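Local coordinates for protein glutathione S-transferase (Legionella pneumophila subsp. pneumophila str. Philadelphia 1, PDB 3NIV) that probably acts as a zeta-class glutathione transferase with maleylacetoacetate isomerase activity, the glutathione-dependent isomerisation of maleylacetoacetate, at residues 70-73 / 74-78; 123-127 / 128-132. One frame throughout, in Å; residues are numbered along the deposited sequence.

Both contacts are local, each formed by residues three to five apart along one piece of chain, yet they differ in setting. Contact 1 is a buried turn of helix 69-79 in the thioredoxin-like N-terminal part; contact 2 is a surface cap where the loop after helix 113-123 enters helix 127-149 of the C-terminal part. Their centres are 35 Å apart, on opposite sides of the chain's centre, and the two share no helix. In contact 1 backbone bonds do the polar work while aliphatic side chains pack; in contact 2 two side-chain amides bond to backbone N-H groups. Both also touch the second subunit.

Contact 1. Residues 70-73 / 74-78; sequences MAII and DYLEE
Ile-72 lies alongside Leu-76 on one flank of helix 69-79, the two side chains pointing the same way, with Ile-72 CG2 4.2 Å from Leu-76 CD1. This is an i to i+4 pair on an alpha helix of the thioredoxin-like N-terminal domain of a glutathione transferase. The CG2 branch makes the approach because CG1 lies beside the backbone N (chi1 -77°), which leaves CG2 anti to that N and on the side of Leu-76. Leu-76 leans back over the preceding turn: its CG comes to 3.3 Å from Ile-72 O, the carbonyl that also accepts from Leu-76 N. That bond is nearly straight at the hydrogen, 173°. The shared flank faces the sheet, since both residues touch Leu-59 of strand 58-61, and helix 12-23 adds Val-17 against Ile-72 and Leu-21 against Leu-76.

Three further i to i+4 bonds continue the helical ladder: Asp-74 N to Met-70 O, Tyr-75 N to Ala-71 O, and Glu-77 N to Ile-73 O. On another flank Asp-74 holds its CG anti to the carbonyl carbon (chi1 -83°), which brings it beside its own backbone N and back to within 3.6 Å of Met-70 O. The charge of this carboxylate is met by a salt bridge from OD2 to Lys-97 of the same chain. Met-70, modelled as selenomethionine, packs on Leu-101 of the second subunit, and Tyr-75 on Ala-94 of that subunit, so the helix also contributes to the dimer interface. Tyr-75 CB rests 3.4 Å from Ile-72 O. At the last of the four rungs, Glu-77 N lies in the carbonyl plane of Ile-73, 2.8 Å from Ile-73 O.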
# COMPACT_ATOMS: atom_id res chain seq x y z
N MSE A 70 6.33 -3.69 -0.18
CA MSE A 70 5.93 -3.56 -1.58
C MSE A 70 7.00 -2.85 -2.41
O MSE A 70 7.29 -3.25 -3.54
CB MSE A 70 4.59 -2.84 -1.71
CG MSE A 70 3.49 -3.48 -0.89
SE MSE A 70 3.30 -5.40 -1.25
CE MSE A 70 2.40 -5.30 -2.98
N ALA A 71 7.61 -1.82 -1.83
CA ALA A 71 8.71 -1.12 -2.47
C ALA A 71 9.92 -2.02 -2.63
O ALA A 71 10.56 -2.02 -3.67
CB ALA A 71 9.09 0.14 -1.69
N ILE A 72 10.24 -2.77 -1.58
CA ILE A 72 11.35 -3.71 -1.61
C ILE A 72 11.17 -4.73 -2.74
O ILE A 72 12.10 -5.04 -3.49
CB ILE A 72 11.48 -4.45 -0.27
CG1 ILE A 72 12.13 -3.53 0.77
CG2 ILE A 72 12.24 -5.77 -0.46
CD1 ILE A 72 12.17 -4.07 2.18
N ILE A 73 9.95 -5.23 -2.86
CA ILE A 73 9.68 -6.27 -3.83
C ILE A 73 9.81 -5.74 -5.26
O ILE A 73 10.40 -6.40 -6.12
CB ILE A 73 8.30 -6.91 -3.57
CG1 ILE A 73 8.39 -7.83 -2.34
CG2 ILE A 73 7.81 -7.66 -4.78
CD1 ILE A 73 7.06 -8.15 -1.69
N ASP A 74 9.29 -4.54 -5.49
CA ASP A 74 9.36 -3.92 -6.81
C ASP A 74 10.81 -3.65 -7.23
O ASP A 74 11.15 -3.77 -8.41
CB ASP A 74 8.54 -2.63 -6.83
CG ASP A 74 7.05 -2.89 -7.08
OD1 ASP A 74 6.68 -4.02 -7.47
OD2 ASP A 74 6.24 -1.95 -6.89
N TYR A 75 11.65 -3.32 -6.26
CA TYR A 75 13.09 -3.16 -6.49
C TYR A 75 13.68 -4.49 -6.98
O TYR A 75 14.31 -4.55 -8.03
CB TYR A 75 13.80 -2.67 -5.22
CG TYR A 75 15.31 -2.56 -5.35
CD1 TYR A 75 15.90 -1.41 -5.86
CD2 TYR A 75 16.14 -3.61 -4.96
CE1 TYR A 75 17.28 -1.31 -5.98
CE2 TYR A 75 17.51 -3.51 -5.08
CZ TYR A 75 18.08 -2.37 -5.59
OH TYR A 75 19.45 -2.27 -5.71
N LEU A 76 13.46 -5.55 -6.21
CA LEU A 76 13.95 -6.86 -6.60
C LEU A 76 13.48 -7.16 -8.01
O LEU A 76 14.28 -7.48 -8.89
CB LEU A 76 13.45 -7.93 -5.64
CG LEU A 76 13.87 -7.69 -4.18
CD1 LEU A 76 13.24 -8.70 -3.25
CD2 LEU A 76 15.39 -7.70 -4.04
N GLU A 77 12.18 -7.03 -8.23
CA GLU A 77 11.57 -7.25 -9.53
C GLU A 77 12.28 -6.47 -10.66
O GLU A 77 12.34 -6.94 -11.79
CB GLU A 77 10.10 -6.84 -9.47
CG GLU A 77 9.28 -7.26 -10.66
CD GLU A 77 8.98 -8.76 -10.69
OE1 GLU A 77 9.88 -9.58 -10.40
OE2 GLU A 77 7.83 -9.11 -11.05
N GLU A 78 12.81 -5.30 -10.33
CA GLU A 78 13.45 -4.45 -11.33
C GLU A 78 14.89 -4.86 -11.63
O GLU A 78 15.29 -4.94 -12.80
CB GLU A 78 13.35 -2.97 -10.92
CG GLU A 78 14.32 -2.05 -11.63
CD GLU A 78 13.63 -0.84 -12.24
OE1 GLU A 78 12.38 -0.83 -12.23
OE2 GLU A 78 14.31 0.07 -12.74

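Contact 2. Residues 123-127 / 128-132; sequences FNANE and EQVLE
Asn-126 and Gln-129 trade hydrogen bonds as a capping box at the start of helix 127-149. Asn-126 occupies the N-cap position and its OD1 accepts from Gln-129 N at 2.7 Å; in return Gln-129 OE1 accepts from Asn-126 N, also at 2.7 Å. The two bonds close a small ring of backbone and side-chain atoms, and each is moderately bent at the hydrogen. Both donors are tilted from the plane of the amide that receives them. The side chains cross at about a right angle, but their terminal amides stack, with planes 26° apart and Asn-126 ND2 3.2 Å from Gln-129 CD.

Torsions explain the reach. Asn-126 CG sits between its own backbone N and carbonyl carbon (chi1 67°), which turns OD1 onto the first turn, whereas Gln-129 runs extended beyond CG and carries OE1 back to Asn-126 N. OD1 also lies close to Glu-128 N, although the angle there is too poor for a bond.

With Glu-127, the first helical residue, the helix's own i to i+4 bonding is under way: its carbonyl takes Leu-131 N, just as Asn-126 O takes Val-130 N. Leu-131 CD2 packs tightly, 3.2 Å from Glu-127 O. Beside the box, Ala-125 CB touches Val-130 CG2 at 3.8 Å, the N'-to-N4 contact of a hydrophobic staple, and both residues continue onto helix 113-123, Ala-125 against Leu-119 and Val-130 against Leu-116. The second subunit covers part of this corner, its Phe-123 packing on Ala-125 and Gln-129. Next to the Gln-129 bond, Ala-125 CA comes within 3.0 Å of Gln-129 OE1.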
# COMPACT_ATOMS: atom_id res chain seq x y z
N PHE A 123 -9.10 2.69 24.09
CA PHE A 123 -10.44 2.17 24.31
C PHE A 123 -10.46 0.99 25.26
O PHE A 123 -11.52 0.41 25.51
CB PHE A 123 -11.09 1.81 22.97
CG PHE A 123 -11.16 2.95 22.00
CD1 PHE A 123 -12.12 3.94 22.13
CD2 PHE A 123 -10.26 3.03 20.94
CE1 PHE A 123 -12.19 4.99 21.24
CE2 PHE A 123 -10.32 4.09 20.03
CZ PHE A 123 -11.29 5.07 20.18
N ASN A 124 -9.30 0.65 25.81
CA ASN A 124 -9.19 -0.49 26.69
C ASN A 124 -9.94 -1.67 26.10
O ASN A 124 -10.70 -2.33 26.80
CB ASN A 124 -9.75 -0.17 28.08
CG ASN A 124 -9.05 1.01 28.74
OD1 ASN A 124 -7.83 1.01 28.94
ND2 ASN A 124 -9.83 2.02 29.09
N ALA A 125 -9.74 -1.91 24.81
CA ALA A 125 -10.35 -3.06 24.15
C ALA A 125 -10.01 -4.38 24.85
O ALA A 125 -8.84 -4.71 25.05
CB ALA A 125 -9.94 -3.11 22.68
N ASN A 126 -11.04 -5.13 25.24
CA ASN A 126 -10.84 -6.45 25.81
C ASN A 126 -10.52 -7.41 24.68
O ASN A 126 -10.53 -7.02 23.51
CB ASN A 126 -12.10 -6.91 26.55
CG ASN A 126 -13.27 -7.15 25.61
OD1 ASN A 126 -13.12 -7.78 24.56
ND2 ASN A 126 -14.44 -6.64 25.98
N GLU A 127 -10.26 -8.67 25.01
CA GLU A 127 -9.85 -9.64 24.02
C GLU A 127 -10.89 -9.91 22.93
O GLU A 127 -10.54 -9.98 21.76
CB GLU A 127 -9.40 -10.92 24.71
CG GLU A 127 -9.63 -12.18 23.89
CD GLU A 127 -9.09 -13.41 24.59
OE1 GLU A 127 -9.73 -14.48 24.47
OE2 GLU A 127 -8.04 -13.32 25.27
N GLU A 128 -12.17 -10.05 23.29
CA GLU A 128 -13.19 -10.29 22.27
C GLU A 128 -13.33 -9.10 21.32
O GLU A 128 -13.63 -9.27 20.13
CB GLU A 128 -14.55 -10.64 22.90
CG GLU A 128 -15.36 -9.46 23.47
CD GLU A 128 -16.63 -9.91 24.23
OE1 GLU A 128 -16.77 -9.57 25.44
OE2 GLU A 128 -17.48 -10.61 23.62
N GLN A 129 -13.10 -7.90 21.85
CA GLN A 129 -13.17 -6.69 21.05
C GLN A 129 -12.05 -6.65 20.01
O GLN A 129 -12.29 -6.41 18.83
CB GLN A 129 -13.14 -5.46 21.94
CG GLN A 129 -14.25 -5.47 22.98
CD GLN A 129 -14.27 -4.22 23.86
OE1 GLN A 129 -13.23 -3.76 24.32
NE2 GLN A 129 -15.46 -3.68 24.08
N VAL A 130 -10.81 -6.89 20.43
CA VAL A 130 -9.73 -6.92 19.47
C VAL A 130 -9.99 -7.97 18.39
O VAL A 130 -9.71 -7.75 17.22
CB VAL A 130 -8.36 -7.14 20.14
CG1 VAL A 130 -7.27 -7.26 19.09
CG2 VAL A 130 -8.06 -6.00 21.09
N LEU A 131 -10.56 -9.11 18.79
CA LEU A 131 -10.87 -10.17 17.84
C LEU A 131 -11.96 -9.80 16.85
O LEU A 131 -11.90 -10.16 15.67
CB LEU A 131 -11.28 -11.45 18.57
CG LEU A 131 -10.15 -12.45 18.77
CD1 LEU A 131 -9.64 -12.94 17.41
CD2 LEU A 131 -9.04 -11.81 19.61
N GLU A 132 -12.98 -9.09 17.33
CA GLU A 132 -14.07 -8.68 16.46
C GLU A 132 -13.59 -7.67 15.41
O GLU A 132 -13.92 -7.78 14.23
CB GLU A 132 -15.21 -8.10 17.29
CG GLU A 132 -16.48 -7.89 16.51
CD GLU A 132 -17.69 -7.80 17.41
OE1 GLU A 132 -18.64 -7.08 17.02
OE2 GLU A 132 -17.70 -8.44 18.49